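Local coordinates for protein AvrA (PDB 6BE0) that probably transfers acetyl groups from acetyl-CoA to serine and threonine hydroxyls of target proteins, and binds inositol hexakisphosphate and coenzyme A, at residues L284-S287 and A288-R292; K291-A294 and E295-L299; P152-A155 and L156-K159. All blocks are in the same frame, centred on the assembly; numbering follows the deposited sequence.

Contact 1: residues L284-S287 and A288-R292; sequences LSIS and AHKKR. With IHP (inositol hexakisphosphate), chain B; COA (coenzyme A), chain C.
Ile-286 and Lys-290 meet on the first turn of helix 287-300, their side chains slanting across each other with Ile-286 CD1 3.8 Å from Lys-290 CD. Ile-286 holds the N-cap position, and CG1 lies between its backbone N and carbonyl carbon (chi1 60°), which carries CD1 over to the lysine chain. Its carbonyl receives the first helical bond, Lys-290 N to Ile-286 O at 2.9 Å. Just upstream, Ser-285 OG accepts from Ser-287 N at 3.2 Å, an ST turn that leads strand into helix. Packing is close where buried Ile-286 rests on Trp-59 and His-289 meets that indole edge-to-face. A water bridges Ser-285 O (2.9 Å) and His-289 ND1 (2.8 Å), in the imidazole plane. Lys-290 marks the looser side: only partly buried, its chain, bent at chi3, leads away from Ile-286, and NZ is hydrogen-bonded to Asn-275. Leu-284 CD2 lies 3.6 Å from N3A of coenzyme A, and Lys-291 NZ donates to inositol hexakisphosphate O23 (2.5 Å) and O32. Around this junction, Leu-284 pairs with Val-277 of strand 276-278, Ile-286 packs on Ile-54 of helix 40-55, and Ala-288 rests on Phe-189 of helix 186-199.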
loop_
_atom_site.group_PDB
_atom_site.type_symbol
_atom_site.label_atom_id
_atom_site.label_comp_id
_atom_site.label_asym_id
_atom_site.label_seq_id
_atom_site.Cartn_x
_atom_site.Cartn_y
_atom_site.Cartn_z
ATOM N N LEU A 284 16.611 10.856 -6.754
ATOM C CA LEU A 284 15.667 9.752 -6.620
ATOM C C LEU A 284 15.513 9.352 -5.160
ATOM O O LEU A 284 16.415 9.574 -4.352
ATOM C CB LEU A 284 16.128 8.547 -7.440
ATOM C CG LEU A 284 16.248 8.747 -8.952
ATOM C CD1 LEU A 284 16.820 7.495 -9.597
ATOM C CD2 LEU A 284 14.903 9.103 -9.563
ATOM N N SER A 285 14.369 8.758 -4.831
ATOM C CA SER A 285 14.109 8.280 -3.478
ATOM C C SER A 285 14.334 6.778 -3.377
ATOM O O SER A 285 13.790 6.006 -4.169
ATOM C CB SER A 285 12.678 8.619 -3.053
ATOM O OG SER A 285 12.371 8.028 -1.801
ATOM N N ILE A 286 15.143 6.374 -2.402
ATOM C CA ILE A 286 15.349 4.963 -2.097
ATOM C C ILE A 286 14.660 4.611 -0.783
ATOM O O ILE A 286 15.074 3.686 -0.085
ATOM C CB ILE A 286 16.849 4.609 -2.004
ATOM C CG1 ILE A 286 17.533 5.420 -0.895
ATOM C CG2 ILE A 286 17.530 4.857 -3.343
ATOM C CD1 ILE A 286 18.914 4.915 -0.537
ATOM N N SER A 287 13.612 5.358 -0.447
ATOM C CA SER A 287 12.919 5.174 0.824
ATOM C C SER A 287 12.294 3.785 0.904
ATOM O O SER A 287 12.498 3.056 1.875
ATOM C CB SER A 287 11.844 6.247 1.013
ATOM O OG SER A 287 11.371 6.258 2.349
ATOM N N ALA A 288 11.533 3.424 -0.125
ATOM C CA ALA A 288 10.885 2.120 -0.178
ATOM C C ALA A 288 11.912 0.993 -0.181
ATOM O O ALA A 288 11.705 -0.042 0.453
ATOM C CB ALA A 288 9.992 2.022 -1.406
ATOM N N HIS A 289 13.018 1.193 -0.890
ATOM C CA HIS A 289 14.076 0.190 -0.941
ATOM C C HIS A 289 14.714 0.007 0.432
ATOM O O HIS A 289 15.086 -1.104 0.809
ATOM C CB HIS A 289 15.137 0.575 -1.972
ATOM C CG HIS A 289 14.690 0.400 -3.390
ATOM N ND1 HIS A 289 13.852 1.292 -4.024
ATOM C CD2 HIS A 289 14.958 -0.571 -4.295
ATOM C CE1 HIS A 289 13.629 0.880 -5.260
ATOM N NE2 HIS A 289 14.287 -0.248 -5.449
ATOM N N LYS A 290 14.836 1.100 1.179
ATOM C CA LYS A 290 15.348 1.033 2.542
ATOM C C LYS A 290 14.330 0.365 3.459
ATOM O O LYS A 290 14.702 -0.337 4.399
ATOM C CB LYS A 290 15.699 2.429 3.063
ATOM C CG LYS A 290 16.961 3.019 2.440
ATOM C CD LYS A 290 17.147 4.492 2.784
ATOM C CE LYS A 290 17.504 4.696 4.249
ATOM N NZ LYS A 290 17.718 6.138 4.571
ATOM N N LYS A 291 13.044 0.572 3.183
ATOM C CA LYS A 291 11.993 -0.032 3.998
ATOM C C LYS A 291 11.996 -1.551 3.851
ATOM O O LYS A 291 11.753 -2.272 4.819
ATOM C CB LYS A 291 10.616 0.524 3.624
ATOM C CG LYS A 291 9.487 0.063 4.551
ATOM C CD LYS A 291 9.701 0.538 5.985
ATOM C CE LYS A 291 8.596 0.069 6.920
ATOM N NZ LYS A 291 7.276 0.660 6.584
ATOM N N ARG A 292 12.266 -2.031 2.640
ATOM C CA ARG A 292 12.389 -3.466 2.403
ATOM C C ARG A 292 13.466 -4.051 3.308
ATOM O O ARG A 292 13.283 -5.113 3.905
ATOM C CB ARG A 292 12.725 -3.759 0.936
ATOM C CG ARG A 292 12.990 -5.238 0.659
ATOM C CD ARG A 292 13.345 -5.514 -0.793
ATOM N NE ARG A 292 12.225 -5.264 -1.700
ATOM C CZ ARG A 292 12.109 -4.206 -2.499
ATOM N NH1 ARG A 292 13.044 -3.263 -2.533
ATOM N NH2 ARG A 292 11.044 -4.092 -3.280
HETATM C C1 IHP B . 6.907 3.385 12.476
HETATM C C2 IHP B . 6.918 2.894 11.033
HETATM C C3 IHP B . 7.919 3.672 10.196
HETATM C C4 IHP B . 9.294 3.637 10.831
HETATM C C5 IHP B . 9.220 4.324 12.182
HETATM C C6 IHP B . 8.284 3.564 13.110
HETATM O O11 IHP B . 6.127 2.484 13.244
HETATM P P1 IHP B . 4.643 2.921 13.634
HETATM O O21 IHP B . 3.725 1.724 13.530
HETATM O O31 IHP B . 4.136 3.998 12.699
HETATM O O41 IHP B . 4.637 3.435 15.049
HETATM O O12 IHP B . 7.208 1.479 10.991
HETATM P P2 IHP B . 6.125 0.466 10.435
HETATM O O22 IHP B . 4.799 0.666 11.129
HETATM O O32 IHP B . 5.919 0.666 8.952
HETATM O O42 IHP B . 6.593 -0.952 10.682
HETATM O O13 IHP B . 7.958 3.142 8.870
HETATM P P3 IHP B . 7.378 4.012 7.668
HETATM O O23 IHP B . 6.657 3.114 6.693
HETATM O O33 IHP B . 6.414 5.061 8.171
HETATM O O43 IHP B . 8.512 4.693 6.948
HETATM O O14 IHP B . 10.276 4.226 9.958
HETATM P P4 IHP B . 10.379 5.802 9.632
HETATM O O24 IHP B . 10.580 5.991 8.146
HETATM O O34 IHP B . 9.134 6.550 10.051
HETATM O O44 IHP B . 11.574 6.387 10.334
HETATM O O15 IHP B . 10.510 4.450 12.784
HETATM P P5 IHP B . 10.795 5.696 13.721
HETATM O O25 IHP B . 9.492 6.346 14.133
HETATM O O35 IHP B . 11.534 5.229 14.949
HETATM O O45 IHP B . 11.639 6.719 13.001
HETATM O O16 IHP B . 8.851 2.302 13.460
HETATM P P6 IHP B . 8.918 1.889 14.967
HETATM O O26 IHP B . 9.803 0.680 15.123
HETATM O O36 IHP B . 9.476 3.022 15.789
HETATM O O46 IHP B . 7.540 1.541 15.474
HETATM N N1A COA C . 12.728 5.733 -8.433
HETATM C C2A COA C . 12.415 6.907 -7.806
HETATM N N3A COA C . 11.732 7.882 -8.476
HETATM C C4A COA C . 11.356 7.695 -9.780
HETATM C C5A COA C . 11.660 6.537 -10.406
HETATM C C6A COA C . 12.356 5.551 -9.715
HETATM N N6A COA C . 12.931 4.245 -9.769
HETATM N N7A COA C . 11.178 6.601 -11.679
HETATM C C8A COA C . 10.572 7.806 -11.836
HETATM N N9A COA C . 10.680 8.486 -10.672
HETATM C C1B COA C . 10.190 9.789 -10.366
HETATM C C2B COA C . 11.175 10.659 -10.301
HETATM O O2B COA C . 11.579 10.861 -8.920
HETATM C C3B COA C . 10.575 12.029 -10.926
HETATM O O3B COA C . 9.732 12.690 -9.982
HETATM P P3B COA C . 10.142 14.157 -9.453
HETATM O O7A COA C . 11.344 14.052 -8.542
HETATM O O8A COA C . 10.474 15.046 -10.626
HETATM O O9A COA C . 8.985 14.760 -8.686
HETATM C C4B COA C . 9.847 11.623 -11.993
HETATM O O4B COA C . 9.252 10.292 -11.551
HETATM C C5B COA C . 10.745 11.433 -13.208
HETATM O O5B COA C . 10.021 10.786 -14.248
HETATM P P1A COA C . 9.640 11.610 -15.567
HETATM O O1A COA C . 9.517 13.091 -15.243
HETATM O O2A COA C . 10.718 11.398 -16.616
HETATM O O3A COA C . 8.256 11.080 -16.130
HETATM O O HOH W 1 12.561 3.616 -3.204
#

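Contact 2: residues K291-A294 and E295-L299; sequences KRIA and EYKSL. With IHP (inositol hexakisphosphate), chain B.
Helix 287-300 contributes Lys-291 to the inositol hexakisphosphate pocket, and its i, i+4 spacing sets Lys-291 beside Glu-295 on the ligand side and Arg-292 beside Tyr-296 on another. Lys-291 NZ and Glu-295 OE2 are 4.4 Å apart, too far for a salt bridge, yet a water spans them: it accepts from Lys-291 NZ at 3.1 Å and donates to Glu-295 OE2 at 2.5 Å. The glutamate chain folds at chi2 (-81°) instead of extending, and its carboxylate also forms a salt bridge with Lys-195, another ligand-binding lysine. Glu-295 would thus be a second-shell anion among the bases that hold the phosphates, and may moderate their mutual charge.

The Arg-292 and Tyr-296 side chains run alongside each other. Arg-292 CG sits over one face of the phenol ring, 3.8 Å from the ring centroid and 20° off the normal, a CH-pi contact. The guanidinium itself is turned 75° from the ring, with the phenol oxygen near its edge. Arg-292 NH2 forms salt bridges with both Glu-185 and Asp-68, and Asp-68 also hydrogen-bonds Tyr-296 OH. Farther round the helix, Ile-293 CG2 touches Lys-297 CE at 3.7 Å, while Lys-297 NZ forms a salt bridge with Glu-51.

Near the chain's end, Ala-294 O takes two bonds from Ser-298: N at 3.0 Å from one face of the carbonyl plane and OG at 2.9 Å from the other. Such a serine, folding back on the carbonyl four residues earlier, is a familiar feature of alpha-helices; here it belongs to a helix packed between helices 40-55, 65-82 and 186-199 beside a polyphosphate site.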
loop_
_atom_site.group_PDB
_atom_site.type_symbol
_atom_site.label_atom_id
_atom_site.label_comp_id
_atom_site.label_asym_id
_atom_site.label_seq_id
_atom_site.Cartn_x
_atom_site.Cartn_y
_atom_site.Cartn_z
ATOM N N LYS A 291 13.044 0.572 3.183
ATOM C CA LYS A 291 11.993 -0.032 3.998
ATOM C C LYS A 291 11.996 -1.551 3.851
ATOM O O LYS A 291 11.753 -2.272 4.819
ATOM C CB LYS A 291 10.616 0.524 3.624
ATOM C CG LYS A 291 9.487 0.063 4.551
ATOM C CD LYS A 291 9.701 0.538 5.985
ATOM C CE LYS A 291 8.596 0.069 6.920
ATOM N NZ LYS A 291 7.276 0.660 6.584
ATOM N N ARG A 292 12.266 -2.031 2.640
ATOM C CA ARG A 292 12.389 -3.466 2.403
ATOM C C ARG A 292 13.466 -4.051 3.308
ATOM O O ARG A 292 13.283 -5.113 3.905
ATOM C CB ARG A 292 12.725 -3.759 0.936
ATOM C CG ARG A 292 12.990 -5.238 0.659
ATOM C CD ARG A 292 13.345 -5.514 -0.793
ATOM N NE ARG A 292 12.225 -5.264 -1.700
ATOM C CZ ARG A 292 12.109 -4.206 -2.499
ATOM N NH1 ARG A 292 13.044 -3.263 -2.533
ATOM N NH2 ARG A 292 11.044 -4.092 -3.280
ATOM N N ILE A 293 14.590 -3.346 3.399
ATOM C CA ILE A 293 15.715 -3.791 4.210
ATOM C C ILE A 293 15.329 -3.842 5.687
ATOM O O ILE A 293 15.662 -4.795 6.391
ATOM C CB ILE A 293 16.940 -2.870 4.016
ATOM C CG1 ILE A 293 17.415 -2.944 2.560
ATOM C CG2 ILE A 293 18.071 -3.262 4.967
ATOM C CD1 ILE A 293 18.497 -1.949 2.205
ATOM N N ALA A 294 14.627 -2.813 6.148
ATOM C CA ALA A 294 14.151 -2.772 7.525
ATOM C C ALA A 294 13.232 -3.955 7.803
ATOM O O ALA A 294 13.385 -4.656 8.804
ATOM C CB ALA A 294 13.425 -1.465 7.798
ATOM N N GLU A 295 12.281 -4.166 6.900
ATOM C CA GLU A 295 11.315 -5.250 7.022
ATOM C C GLU A 295 11.999 -6.615 7.084
ATOM O O GLU A 295 11.640 -7.458 7.906
ATOM C CB GLU A 295 10.333 -5.203 5.852
ATOM C CG GLU A 295 9.320 -4.069 5.937
ATOM C CD GLU A 295 8.148 -4.391 6.849
ATOM O OE1 GLU A 295 8.266 -5.316 7.681
ATOM O OE2 GLU A 295 7.102 -3.721 6.726
ATOM N N TYR A 296 12.984 -6.827 6.217
ATOM C CA TYR A 296 13.722 -8.088 6.196
ATOM C C TYR A 296 14.529 -8.278 7.477
ATOM O O TYR A 296 14.534 -9.362 8.062
ATOM C CB TYR A 296 14.661 -8.153 4.988
ATOM C CG TYR A 296 13.981 -8.354 3.648
ATOM C CD1 TYR A 296 12.607 -8.197 3.501
ATOM C CD2 TYR A 296 14.718 -8.712 2.528
ATOM C CE1 TYR A 296 11.994 -8.383 2.276
ATOM C CE2 TYR A 296 14.112 -8.901 1.301
ATOM C CZ TYR A 296 12.753 -8.736 1.180
ATOM O OH TYR A 296 12.155 -8.925 -0.044
ATOM N N LYS A 297 15.218 -7.223 7.903
ATOM C CA LYS A 297 16.062 -7.292 9.091
ATOM C C LYS A 297 15.249 -7.632 10.336
ATOM O O LYS A 297 15.745 -8.298 11.244
ATOM C CB LYS A 297 16.803 -5.970 9.302
ATOM C CG LYS A 297 18.025 -5.788 8.413
ATOM C CD LYS A 297 18.772 -4.512 8.765
ATOM C CE LYS A 297 20.024 -4.338 7.924
ATOM N NZ LYS A 297 20.778 -3.116 8.315
ATOM N N SER A 298 14.001 -7.177 10.373
ATOM C CA SER A 298 13.131 -7.434 11.518
ATOM C C SER A 298 12.848 -8.925 11.675
ATOM O O SER A 298 12.671 -9.415 12.790
ATOM C CB SER A 298 11.814 -6.667 11.377
ATOM O OG SER A 298 12.036 -5.268 11.353
ATOM N N LEU A 299 12.804 -9.645 10.557
ATOM C CA LEU A 299 12.575 -11.085 10.588
ATOM C C LEU A 299 13.768 -11.812 11.203
ATOM O O LEU A 299 13.619 -12.890 11.780
ATOM C CB LEU A 299 12.304 -11.621 9.181
ATOM C CG LEU A 299 11.025 -11.130 8.499
ATOM C CD1 LEU A 299 10.991 -11.587 7.048
ATOM C CD2 LEU A 299 9.787 -11.618 9.239
HETATM C C1 IHP B . 6.907 3.385 12.476
HETATM C C2 IHP B . 6.918 2.894 11.033
HETATM C C3 IHP B . 7.919 3.672 10.196
HETATM C C4 IHP B . 9.294 3.637 10.831
HETATM C C5 IHP B . 9.220 4.324 12.182
HETATM C C6 IHP B . 8.284 3.564 13.110
HETATM O O11 IHP B . 6.127 2.484 13.244
HETATM P P1 IHP B . 4.643 2.921 13.634
HETATM O O21 IHP B . 3.725 1.724 13.530
HETATM O O31 IHP B . 4.136 3.998 12.699
HETATM O O41 IHP B . 4.637 3.435 15.049
HETATM O O12 IHP B . 7.208 1.479 10.991
HETATM P P2 IHP B . 6.125 0.466 10.435
HETATM O O22 IHP B . 4.799 0.666 11.129
HETATM O O32 IHP B . 5.919 0.666 8.952
HETATM O O42 IHP B . 6.593 -0.952 10.682
HETATM O O13 IHP B . 7.958 3.142 8.870
HETATM P P3 IHP B . 7.378 4.012 7.668
HETATM O O23 IHP B . 6.657 3.114 6.693
HETATM O O33 IHP B . 6.414 5.061 8.171
HETATM O O43 IHP B . 8.512 4.693 6.948
HETATM O O14 IHP B . 10.276 4.226 9.958
HETATM P P4 IHP B . 10.379 5.802 9.632
HETATM O O24 IHP B . 10.580 5.991 8.146
HETATM O O34 IHP B . 9.134 6.550 10.051
HETATM O O44 IHP B . 11.574 6.387 10.334
HETATM O O15 IHP B . 10.510 4.450 12.784
HETATM P P5 IHP B . 10.795 5.696 13.721
HETATM O O25 IHP B . 9.492 6.346 14.133
HETATM O O35 IHP B . 11.534 5.229 14.949
HETATM O O45 IHP B . 11.639 6.719 13.001
HETATM O O16 IHP B . 8.851 2.302 13.460
HETATM P P6 IHP B . 8.918 1.889 14.967
HETATM O O26 IHP B . 9.803 0.680 15.123
HETATM O O36 IHP B . 9.476 3.022 15.789
HETATM O O46 IHP B . 7.540 1.541 15.474
HETATM O O HOH W 2 6.736 -1.934 4.945
#

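Contact 3: residues P152-A155 and L156-K159; sequences PALA and LRTK
The guanidinium of Arg-157 has a leucine methyl on one face: Leu-154 CD2 stands 3.6 Å above its plane, displaced toward the rim, and is 3.8 Å from Arg-157 CZ. The two side chains lie next to each other and point the same way. Arg-157 runs out with CG anti to its own N (chi1 -173°), and a bend at chi3 then brings the flat head beside the leucine. Contact between them is dispersive, three residues apart on helix 151-164.

The peptide planes of the same turn tell a second story. Leu-154 O accepts twice from Thr-158, from N at 3.0 Å and from OG1, also at 3.0 Å, the two donors approaching from opposite faces of the carbonyl plane. Because OG1 lies beside the backbone N (chi1 -52°), the hydroxyl can turn back to that carbonyl, satisfying a polar atom on a buried residue. Leu-156 CG lies 3.3 Å from Pro-152 O, which also accepts from Leu-156 N.

The helix is the crossover of the beta-alpha-beta unit that joins parallel strands 136-143 and 170-176, and on the latter strand Ala-155 packs against Met-174 and Thr-158 against Phe-172. Buried Ala-155 and Thr-158 thus meet the sheet, while Leu-154, Leu-156 and Arg-157 are exposed. Chemically, the sheet receives a small alanine and a threonine whose hydroxyl is paid for by the carbonyl of Leu-154; among the exposed residues, the Leu-154 methyl lies against the Arg-157 guanidinium face, a dispersive contact that leaves the N-H groups at the guanidinium edge.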
loop_
_atom_site.group_PDB
_atom_site.type_symbol
_atom_site.label_atom_id
_atom_site.label_comp_id
_atom_site.label_asym_id
_atom_site.label_seq_id
_atom_site.Cartn_x
_atom_site.Cartn_y
_atom_site.Cartn_z
ATOM N N PRO A 152 -9.507 2.125 -15.479
ATOM C CA PRO A 152 -10.952 1.886 -15.576
ATOM C C PRO A 152 -11.304 0.410 -15.740
ATOM O O PRO A 152 -12.173 -0.087 -15.023
ATOM C CB PRO A 152 -11.353 2.684 -16.820
ATOM C CG PRO A 152 -10.330 3.756 -16.926
ATOM C CD PRO A 152 -9.054 3.142 -16.443
ATOM N N ALA A 153 -10.631 -0.274 -16.660
ATOM C CA ALA A 153 -10.904 -1.683 -16.925
ATOM C C ALA A 153 -10.664 -2.541 -15.688
ATOM O O ALA A 153 -11.514 -3.348 -15.308
ATOM C CB ALA A 153 -10.046 -2.178 -18.078
ATOM N N LEU A 154 -9.503 -2.363 -15.065
ATOM C CA LEU A 154 -9.125 -3.152 -13.897
ATOM C C LEU A 154 -10.083 -2.922 -12.731
ATOM O O LEU A 154 -10.402 -3.850 -11.987
ATOM C CB LEU A 154 -7.694 -2.816 -13.472
ATOM C CG LEU A 154 -6.599 -3.183 -14.480
ATOM C CD1 LEU A 154 -5.249 -2.648 -14.025
ATOM C CD2 LEU A 154 -6.532 -4.689 -14.688
ATOM N N ALA A 155 -10.535 -1.683 -12.575
ATOM C CA ALA A 155 -11.485 -1.341 -11.524
ATOM C C ALA A 155 -12.805 -2.075 -11.734
ATOM O O ALA A 155 -13.385 -2.611 -10.790
ATOM C CB ALA A 155 -11.713 0.161 -11.483
ATOM N N LEU A 156 -13.273 -2.101 -12.978
ATOM C CA LEU A 156 -14.516 -2.786 -13.315
ATOM C C LEU A 156 -14.368 -4.298 -13.175
ATOM O O LEU A 156 -15.313 -4.988 -12.791
ATOM C CB LEU A 156 -14.952 -2.430 -14.737
ATOM C CG LEU A 156 -15.317 -0.959 -14.959
ATOM C CD1 LEU A 156 -15.480 -0.654 -16.443
ATOM C CD2 LEU A 156 -16.585 -0.595 -14.197
ATOM N N ARG A 157 -13.181 -4.812 -13.486
ATOM C CA ARG A 157 -12.921 -6.242 -13.381
ATOM C C ARG A 157 -13.021 -6.693 -11.930
ATOM O O ARG A 157 -13.628 -7.721 -11.625
ATOM C CB ARG A 157 -11.539 -6.588 -13.934
ATOM C CG ARG A 157 -11.268 -8.084 -14.012
ATOM C CD ARG A 157 -9.821 -8.378 -14.373
ATOM N NE ARG A 157 -9.427 -7.753 -15.632
ATOM C CZ ARG A 157 -8.190 -7.762 -16.117
ATOM N NH1 ARG A 157 -7.214 -8.364 -15.447
ATOM N NH2 ARG A 157 -7.926 -7.165 -17.274
ATOM N N THR A 158 -12.419 -5.911 -11.039
ATOM C CA THR A 158 -12.386 -6.241 -9.622
ATOM C C THR A 158 -13.755 -6.030 -8.986
ATOM O O THR A 158 -14.175 -6.810 -8.133
ATOM C CB THR A 158 -11.337 -5.396 -8.874
ATOM O OG1 THR A 158 -10.076 -5.501 -9.544
ATOM C CG2 THR A 158 -11.187 -5.862 -7.431
ATOM N N LYS A 159 -14.447 -4.975 -9.404
ATOM C CA LYS A 159 -15.793 -4.697 -8.912
ATOM C C LYS A 159 -16.731 -5.854 -9.230
ATOM O O LYS A 159 -17.500 -6.293 -8.376
ATOM C CB LYS A 159 -16.338 -3.401 -9.517
ATOM C CG LYS A 159 -17.785 -3.110 -9.136
ATOM C CD LYS A 159 -18.206 -1.700 -9.520
ATOM C CE LYS A 159 -19.637 -1.419 -9.082
ATOM N NZ LYS A 159 -19.988 0.026 -9.169
#

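In the fold
Contacts 1 and 2 overlap in sequence: contact 1 runs from the end of strand 283-285 into helix 287-300, and contact 2 continues along that helix. They share Lys-291 and Arg-292, and their centres are about 11 Å apart. Contact 3 comes earlier in the chain, on helix 151-164 against the five-stranded mixed sheet. Its centre lies about 29 Å from that of contact 1 and 33 Å from that of contact 2, on the opposite side of the chain's centre. The strand end carries residues that touch coenzyme A, and the helix that follows carries Lys-291, which binds inositol hexakisphosphate, whereas helix 151-164 is framework, away from the ligand pockets.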